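Local coordinates for protein enoyl-CoA hydratase subunit I (Geobacillus kaustophilus, PDB 2PBP) that probably adds water to the double bond of enoyl-CoA thioesters, as a hydro-lyase of the enoyl-CoA hydratase/isomerase (crotonase) family, at residues A[24-29]-A[59-64]; A[98-103]-A[118-123]; A[110-115]-A[130-135]. All coordinates share one frame; numbering follows the deposited sequence.

Contact 1 of 3, residues A[24-29]-A[59-64]; sequences DVLNAL and GRAFAA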
loop_
_atom_site.group_PDB
_atom_site.type_symbol
_atom_site.label_atom_id
_atom_site.label_comp_id
_atom_site.label_asym_id
_atom_site.label_seq_id
_atom_site.Cartn_x
_atom_site.Cartn_y
_atom_site.Cartn_z
ATOM N N ASP A 24 -1.712 31.881 18.909
ATOM C CA ASP A 24 -2.362 33.188 18.856
ATOM C C ASP A 24 -2.972 33.437 17.474
ATOM O O ASP A 24 -3.901 34.233 17.328
ATOM C CB ASP A 24 -1.357 34.288 19.195
ATOM C CG ASP A 24 -0.143 34.266 18.292
ATOM O OD1 ASP A 24 0.605 33.265 18.317
ATOM O OD2 ASP A 24 0.061 35.248 17.554
ATOM N N VAL A 25 -2.441 32.760 16.459
ATOM C CA VAL A 25 -2.968 32.883 15.101
ATOM C C VAL A 25 -3.296 31.492 14.557
ATOM O O VAL A 25 -3.272 31.250 13.350
ATOM C CB VAL A 25 -1.969 33.600 14.156
ATOM C CG1 VAL A 25 -1.837 35.062 14.567
ATOM C CG2 VAL A 25 -0.607 32.921 14.198
ATOM N N LEU A 26 -3.609 30.581 15.473
ATOM C CA LEU A 26 -3.961 29.209 15.125
ATOM C C LEU A 26 -2.895 28.522 14.271
ATOM O O LEU A 26 -3.215 27.755 13.362
ATOM C CB LEU A 26 -5.309 29.184 14.400
ATOM C CG LEU A 26 -6.482 29.807 15.163
ATOM C CD1 LEU A 26 -7.752 29.661 14.344
ATOM C CD2 LEU A 26 -6.635 29.135 16.520
ATOM N N ASN A 27 -1.633 28.806 14.579
ATOM C CA ASN A 27 -0.491 28.224 13.875
ATOM C C ASN A 27 -0.588 28.373 12.361
ATOM O O ASN A 27 -0.284 27.441 11.618
ATOM C CB ASN A 27 -0.353 26.743 14.243
ATOM C CG ASN A 27 -0.173 26.535 15.732
ATOM O OD1 ASN A 27 0.622 27.224 16.367
ATOM N ND2 ASN A 27 -0.913 25.585 16.298
ATOM N N ALA A 28 -1.000 29.556 11.917
ATOM C CA ALA A 28 -1.147 29.836 10.492
ATOM C C ALA A 28 0.131 29.514 9.726
ATOM O O ALA A 28 1.217 29.974 10.084
ATOM C CB ALA A 28 -1.524 31.299 10.290
ATOM N N LEU A 29 -0.006 28.725 8.666
ATOM C CA LEU A 29 1.146 28.344 7.862
ATOM C C LEU A 29 1.553 29.404 6.844
ATOM O O LEU A 29 1.351 29.242 5.641
ATOM C CB LEU A 29 0.880 27.011 7.152
ATOM C CG LEU A 29 0.745 25.826 8.110
ATOM C CD1 LEU A 29 0.555 24.538 7.327
ATOM C CD2 LEU A 29 1.990 25.744 8.977
ATOM N N GLY A 59 -2.041 24.717 21.370
ATOM C CA GLY A 59 -3.348 25.346 21.429
ATOM C C GLY A 59 -4.461 24.459 20.908
ATOM O O GLY A 59 -4.337 23.235 20.914
ATOM N N ARG A 60 -5.543 25.069 20.434
ATOM C CA ARG A 60 -6.678 24.296 19.945
ATOM C C ARG A 60 -6.600 23.892 18.474
ATOM O O ARG A 60 -7.378 23.056 18.019
ATOM C CB ARG A 60 -7.989 25.053 20.197
ATOM C CG ARG A 60 -8.376 26.073 19.133
ATOM C CD ARG A 60 -9.839 26.475 19.309
ATOM N NE ARG A 60 -10.383 27.200 18.161
ATOM C CZ ARG A 60 -10.144 28.479 17.893
ATOM N NH1 ARG A 60 -9.365 29.194 18.691
ATOM N NH2 ARG A 60 -10.693 29.045 16.826
ATOM N N ALA A 61 -5.668 24.475 17.728
ATOM C CA ALA A 61 -5.541 24.136 16.316
ATOM C C ALA A 61 -4.223 23.452 15.991
ATOM O O ALA A 61 -3.210 23.675 16.660
ATOM C CB ALA A 61 -5.684 25.390 15.465
ATOM N N PHE A 62 -4.248 22.601 14.970
ATOM C CA PHE A 62 -3.044 21.926 14.508
ATOM C C PHE A 62 -2.360 23.005 13.681
ATOM O O PHE A 62 -1.250 23.436 13.994
ATOM C CB PHE A 62 -3.408 20.727 13.625
ATOM C CG PHE A 62 -2.226 20.076 12.945
ATOM C CD1 PHE A 62 -1.271 19.379 13.680
ATOM C CD2 PHE A 62 -2.090 20.138 11.559
ATOM C CE1 PHE A 62 -0.198 18.747 13.045
ATOM C CE2 PHE A 62 -1.022 19.512 10.913
ATOM C CZ PHE A 62 -0.073 18.813 11.659
ATOM N N ALA A 63 -3.050 23.459 12.637
ATOM C CA ALA A 63 -2.526 24.508 11.768
ATOM C C ALA A 63 -3.569 25.002 10.775
ATOM O O ALA A 63 -4.280 24.213 10.158
ATOM C CB ALA A 63 -1.299 24.004 11.014
ATOM N N ALA A 64 -3.667 26.321 10.641
ATOM C CA ALA A 64 -4.590 26.925 9.690
ATOM C C ALA A 64 -3.731 27.335 8.497
ATOM O O ALA A 64 -2.510 27.197 8.533
ATOM C CB ALA A 64 -5.267 28.148 10.304
#
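The side-chain amide nitrogen of Asn27 is the hub here: ND2 makes weak hydrogen bonds to Ala61 O (3.0 Å) and Phe62 O (3.2 Å), and an ordinary hydrogen bond to Arg58 O, while OD1 takes the backbone N-H of Arg22. With both ends of the amide engaged, its rotation is probably fixed. In this crotonase-type fold the Asn27 amide ties the loop ahead of helix 31-46 to the corner the chain turns at Phe62. Asn27 can reach the corner because CG lies anti to its carbonyl carbon (chi1 -58°), which brings ND2 to the carbonyls of Ala61 and Phe62. Backbone bonds continue the link. Ala64 N donates to Leu26 O at 3.1 Å, and Leu29 N to Ala64 O at 2.9 Å. Ala28 CA adds a C-H contact to the same Ala64 oxygen. Small side chains let the backbones come close: Leu26 CB rests on Ala61 CB at 4.0 Å, and Ala63 CB touches Leu29 CG. At the exposed end Leu26 CD2 lies over one face of the Arg60 guanidinium, 3.5 Å from NH1.

Contact 2 of 3, residues A[98-103]-A[118-123]; sequences MIAAVN and DLIVAS
Strands 98-102 and 119-123 are neighbouring parallel strands in the interior of the main sheet of the crotonase-like domain, and they run side by side in even register from Ile99 opposite Leu119 to Val102 opposite Ala122. Ala100 N donates to Leu119 O at 3.0 Å, Val121 N returns to Ala100 O, Val102 N reaches Val121 O, and Ser123 N closes the series on Val102 O. At the start of the pair the pattern changes. Met98 O accepts a sound bond from Asp118 N (2.8 Å) and a weak one from Leu119 N, while Asp118 OD2 takes Met98 N at 2.7 Å on its anti side, 21° out of the carboxylate plane. Asp118 thus meets both the N-H and the C=O of Met98. Since OD2 also forms a salt bridge with Lys209, the carboxylate is likely to favour its charged form. At the far end a water bridges Asn103 O (2.6 Å) and Ser123 OG (3.1 Å), and Ser123 OG also accepts a hydrogen bond from Ala125 N. On one face Val102 CG2 meets Ile120 CG2 at 3.7 Å; with CG1 of Val102 trans to the backbone N (chi1 -172°), CG2 falls beside that nitrogen and is brought to Ile120. Phe62 packs against the same valine. On the other face the CG2 methyls of Ile99 and Val121 meet at an oblique angle, 4.1 Å apart, and Leu186 and Thr190 of helix 186-198 cover Val121. Lys154 of the second subunit packs on Leu119 and Ile120. A buried parallel pair of this kind, joined by a connection that carries strand 105-107 and helix 109-115, is characteristic of the core of the crotonase fold.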
loop_
_atom_site.group_PDB
_atom_site.type_symbol
_atom_site.label_atom_id
_atom_site.label_comp_id
_atom_site.label_asym_id
_atom_site.label_seq_id
_atom_site.Cartn_x
_atom_site.Cartn_y
_atom_site.Cartn_z
ATOM N N MET A 98 7.570 10.157 9.597
ATOM C CA MET A 98 6.917 11.348 10.128
ATOM C C MET A 98 5.459 11.093 10.465
ATOM O O MET A 98 4.703 10.553 9.655
ATOM C CB MET A 98 6.985 12.499 9.127
ATOM C CG MET A 98 8.266 13.297 9.158
ATOM S SD MET A 98 7.891 15.039 8.878
ATOM C CE MET A 98 7.217 14.962 7.213
ATOM N N ILE A 99 5.068 11.500 11.667
ATOM C CA ILE A 99 3.699 11.321 12.132
ATOM C C ILE A 99 3.094 12.664 12.514
ATOM O O ILE A 99 3.738 13.485 13.168
ATOM C CB ILE A 99 3.647 10.411 13.381
ATOM C CG1 ILE A 99 4.285 9.056 13.072
ATOM C CG2 ILE A 99 2.193 10.246 13.845
ATOM C CD1 ILE A 99 3.902 8.354 11.788
ATOM N N ALA A 100 1.853 12.888 12.102
ATOM C CA ALA A 100 1.173 14.121 12.444
ATOM C C ALA A 100 0.196 13.823 13.569
ATOM O O ALA A 100 -0.633 12.929 13.449
ATOM C CB ALA A 100 0.419 14.675 11.232
ATOM N N ALA A 101 0.326 14.553 14.673
ATOM C CA ALA A 101 -0.589 14.406 15.800
ATOM C C ALA A 101 -1.504 15.618 15.667
ATOM O O ALA A 101 -1.197 16.698 16.171
ATOM C CB ALA A 101 0.170 14.452 17.122
ATOM N N VAL A 102 -2.616 15.437 14.965
ATOM C CA VAL A 102 -3.550 16.531 14.723
ATOM C C VAL A 102 -4.471 16.770 15.915
ATOM O O VAL A 102 -5.459 16.066 16.113
ATOM C CB VAL A 102 -4.365 16.258 13.445
ATOM C CG1 VAL A 102 -5.195 17.486 13.076
ATOM C CG2 VAL A 102 -3.412 15.913 12.301
ATOM N N ASN A 103 -4.117 17.787 16.696
ATOM C CA ASN A 103 -4.826 18.172 17.913
ATOM C C ASN A 103 -6.065 19.033 17.709
ATOM O O ASN A 103 -6.775 19.327 18.671
ATOM C CB ASN A 103 -3.872 18.927 18.831
ATOM C CG ASN A 103 -3.243 20.120 18.141
ATOM O OD1 ASN A 103 -2.446 19.959 17.213
ATOM N ND2 ASN A 103 -3.606 21.323 18.578
ATOM N N ASP A 118 3.604 10.665 7.094
ATOM C CA ASP A 118 3.371 9.271 6.712
ATOM C C ASP A 118 2.167 8.625 7.381
ATOM O O ASP A 118 1.506 7.765 6.791
ATOM C CB ASP A 118 4.616 8.443 7.012
ATOM C CG ASP A 118 5.855 9.027 6.379
ATOM O OD1 ASP A 118 5.837 9.244 5.148
ATOM O OD2 ASP A 118 6.840 9.274 7.109
ATOM N N LEU A 119 1.911 9.021 8.621
ATOM C CA LEU A 119 0.786 8.505 9.389
ATOM C C LEU A 119 0.161 9.687 10.097
ATOM O O LEU A 119 0.851 10.655 10.430
ATOM C CB LEU A 119 1.249 7.500 10.447
ATOM C CG LEU A 119 2.020 6.249 10.024
ATOM C CD1 LEU A 119 2.455 5.484 11.261
ATOM C CD2 LEU A 119 1.150 5.380 9.132
ATOM N N ILE A 120 -1.142 9.606 10.341
ATOM C CA ILE A 120 -1.835 10.682 11.035
ATOM C C ILE A 120 -2.643 10.131 12.209
ATOM O O ILE A 120 -3.490 9.260 12.030
ATOM C CB ILE A 120 -2.809 11.434 10.098
ATOM C CG1 ILE A 120 -2.057 12.022 8.900
ATOM C CG2 ILE A 120 -3.526 12.533 10.874
ATOM C CD1 ILE A 120 -2.945 12.474 7.742
ATOM N N VAL A 121 -2.358 10.627 13.409
ATOM C CA VAL A 121 -3.099 10.230 14.603
ATOM C C VAL A 121 -3.879 11.492 14.923
ATOM O O VAL A 121 -3.286 12.558 15.101
ATOM C CB VAL A 121 -2.171 9.895 15.780
ATOM C CG1 VAL A 121 -3.003 9.574 17.018
ATOM C CG2 VAL A 121 -1.279 8.716 15.419
ATOM N N ALA A 122 -5.202 11.384 14.989
ATOM C CA ALA A 122 -6.018 12.561 15.234
ATOM C C ALA A 122 -6.844 12.542 16.503
ATOM O O ALA A 122 -7.261 11.490 16.986
ATOM C CB ALA A 122 -6.938 12.805 14.035
ATOM N N SER A 123 -7.067 13.740 17.027
ATOM C CA SER A 123 -7.884 13.947 18.210
ATOM C C SER A 123 -9.320 14.055 17.721
ATOM O O SER A 123 -9.568 14.214 16.525
ATOM C CB SER A 123 -7.495 15.255 18.904
ATOM O OG SER A 123 -8.554 15.736 19.719
HETATM O O HOH W 1 -7.089 18.181 21.015
#

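Contact 3 of 3, residues A[110-115]-A[130-135]; sequences GFELAL and FPEVNL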
loop_
_atom_site.group_PDB
_atom_site.type_symbol
_atom_site.label_atom_id
_atom_site.label_comp_id
_atom_site.label_asym_id
_atom_site.label_seq_id
_atom_site.Cartn_x
_atom_site.Cartn_y
_atom_site.Cartn_z
ATOM N N GLY A 110 -2.792 23.615 6.574
ATOM C CA GLY A 110 -2.753 22.724 7.721
ATOM C C GLY A 110 -3.073 21.291 7.339
ATOM O O GLY A 110 -2.432 20.349 7.812
ATOM N N PHE A 111 -4.076 21.123 6.480
ATOM C CA PHE A 111 -4.469 19.798 6.012
ATOM C C PHE A 111 -3.320 19.265 5.150
ATOM O O PHE A 111 -2.949 18.096 5.242
ATOM C CB PHE A 111 -5.761 19.906 5.187
ATOM C CG PHE A 111 -6.462 18.585 4.932
ATOM C CD1 PHE A 111 -5.926 17.376 5.366
ATOM C CD2 PHE A 111 -7.668 18.566 4.234
ATOM C CE1 PHE A 111 -6.579 16.168 5.108
ATOM C CE2 PHE A 111 -8.330 17.366 3.969
ATOM C CZ PHE A 111 -7.783 16.162 4.408
ATOM N N GLU A 112 -2.749 20.134 4.320
ATOM C CA GLU A 112 -1.644 19.732 3.456
ATOM C C GLU A 112 -0.411 19.314 4.258
ATOM O O GLU A 112 0.336 18.432 3.836
ATOM C CB GLU A 112 -1.316 20.861 2.468
ATOM C CG GLU A 112 -2.426 21.029 1.427
ATOM C CD GLU A 112 -2.325 22.307 0.616
ATOM O OE1 GLU A 112 -2.225 23.394 1.225
ATOM O OE2 GLU A 112 -2.361 22.222 -0.631
ATOM N N LEU A 113 -0.205 19.931 5.420
ATOM C CA LEU A 113 0.930 19.568 6.265
ATOM C C LEU A 113 0.706 18.161 6.829
ATOM O O LEU A 113 1.613 17.327 6.824
ATOM C CB LEU A 113 1.094 20.572 7.411
ATOM C CG LEU A 113 2.237 20.303 8.396
ATOM C CD1 LEU A 113 3.582 20.317 7.663
ATOM C CD2 LEU A 113 2.221 21.361 9.494
ATOM N N ALA A 114 -0.505 17.891 7.308
ATOM C CA ALA A 114 -0.804 16.571 7.854
ATOM C C ALA A 114 -0.663 15.503 6.767
ATOM O O ALA A 114 -0.110 14.430 7.007
ATOM C CB ALA A 114 -2.215 16.542 8.438
ATOM N N LEU A 115 -1.156 15.807 5.568
ATOM C CA LEU A 115 -1.084 14.863 4.458
ATOM C C LEU A 115 0.361 14.577 4.040
ATOM O O LEU A 115 0.649 13.523 3.472
ATOM C CB LEU A 115 -1.891 15.391 3.263
ATOM C CG LEU A 115 -3.413 15.448 3.461
ATOM C CD1 LEU A 115 -4.056 16.204 2.313
ATOM C CD2 LEU A 115 -3.982 14.033 3.559
ATOM N N PHE A 130 -10.394 22.158 3.095
ATOM C CA PHE A 130 -9.744 23.079 2.168
ATOM C C PHE A 130 -10.699 24.226 1.863
ATOM O O PHE A 130 -11.400 24.216 0.853
ATOM C CB PHE A 130 -9.380 22.354 0.873
ATOM C CG PHE A 130 -8.260 21.372 1.027
ATOM C CD1 PHE A 130 -6.986 21.806 1.381
ATOM C CD2 PHE A 130 -8.476 20.013 0.828
ATOM C CE1 PHE A 130 -5.940 20.899 1.533
ATOM C CE2 PHE A 130 -7.437 19.097 0.978
ATOM C CZ PHE A 130 -6.166 19.542 1.331
ATOM N N PRO A 131 -10.736 25.234 2.743
ATOM C CA PRO A 131 -11.618 26.387 2.561
ATOM C C PRO A 131 -11.121 27.387 1.520
ATOM O O PRO A 131 -11.793 28.384 1.254
ATOM C CB PRO A 131 -11.683 26.985 3.963
ATOM C CG PRO A 131 -10.294 26.752 4.470
ATOM C CD PRO A 131 -10.020 25.319 4.031
ATOM N N GLU A 132 -9.962 27.109 0.923
ATOM C CA GLU A 132 -9.383 28.002 -0.081
ATOM C C GLU A 132 -10.357 28.402 -1.181
ATOM O O GLU A 132 -10.366 29.553 -1.619
ATOM C CB GLU A 132 -8.142 27.377 -0.734
ATOM C CG GLU A 132 -6.918 27.320 0.161
ATOM C CD GLU A 132 -6.741 25.968 0.822
ATOM O OE1 GLU A 132 -7.759 25.346 1.184
ATOM O OE2 GLU A 132 -5.581 25.532 0.988
ATOM N N VAL A 133 -11.171 27.453 -1.633
ATOM C CA VAL A 133 -12.124 27.731 -2.702
ATOM C C VAL A 133 -13.084 28.872 -2.365
ATOM O O VAL A 133 -13.496 29.627 -3.252
ATOM C CB VAL A 133 -12.939 26.462 -3.068
ATOM C CG1 VAL A 133 -13.760 25.991 -1.873
ATOM C CG2 VAL A 133 -13.842 26.749 -4.258
ATOM N N ASN A 134 -13.439 29.011 -1.091
ATOM C CA ASN A 134 -14.364 30.067 -0.700
ATOM C C ASN A 134 -13.740 31.455 -0.754
ATOM O O ASN A 134 -14.441 32.465 -0.650
ATOM C CB ASN A 134 -14.938 29.789 0.692
ATOM C CG ASN A 134 -15.766 28.522 0.727
ATOM O OD1 ASN A 134 -16.522 28.240 -0.203
ATOM N ND2 ASN A 134 -15.635 27.754 1.800
ATOM N N LEU A 135 -12.424 31.506 -0.930
ATOM C CA LEU A 135 -11.721 32.778 -1.020
ATOM C C LEU A 135 -11.439 33.093 -2.483
ATOM O O LEU A 135 -10.813 34.103 -2.799
ATOM C CB LEU A 135 -10.397 32.716 -0.252
ATOM C CG LEU A 135 -10.462 32.448 1.252
ATOM C CD1 LEU A 135 -9.050 32.439 1.820
ATOM C CD2 LEU A 135 -11.307 33.511 1.939
HETATM O O HOH W 2 -2.739 25.595 0.075
#
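Phe111 and Phe130 lay their rings nearly parallel, with planes 20° apart and centroids 4.7 Å apart, but slid so far that they barely overlap. Phe111 CD2 sits over one face of Phe130, near its rim and 3.3 Å from CE2. The ring reaches there because Phe111 CG is trans to the backbone N (chi1 -166°), turned off helix 109-115 toward the loop. Two further side chains meet Phe130 at its edge: Glu112 CG lies 3.5 Å from CE1, and Leu115, pointing against Phe130, brings CD1 to the neighbouring CZ at 4.1 Å. Replacing Phe130 by alanine is likely to open a gap beside Phe111 and Leu115 and take away the ring edge against which Glu112 CG packs. The Glu112 and Glu132 carboxylates stand almost perpendicular, with Glu112 OE1 and Glu132 OE2 4.0 Å apart, and one water donates to both, at 2.5 Å to Glu112 OE1 and 3.0 Å to Glu132 OE2. Glu112 OE2 is held by the N-H groups of Ala141 and Gly143. Two glutamates sharing a water, one from a helix and one from the 3-10 turn facing it, are consistent with the active-site arrangement of enoyl-CoA hydratases.

Along the chain contact 1 closes before the other two open, whereas contacts 2 and 3 interleave, helix 109-115 leading into strand 119-123. Their centres lie about 15 Å (1 and 2), 13 Å (1 and 3) and 16 Å (2 and 3) apart. Contact 2 belongs to the six-stranded sheet, and strand 61-63 of contact 1 to the smaller four-stranded one; Asn103 ND2 bonds to Ala61 O and joins them. Helix 109-115 lies against contacts 1 and 2: Gly110 touches Leu29, Phe62 and Ala63, and Ala114 touches Ala100, Val102 and Ile120. The helix bearing Glu112 thus packs against both neighbouring contacts, consistent with their helping to place this probable active-site glutamate.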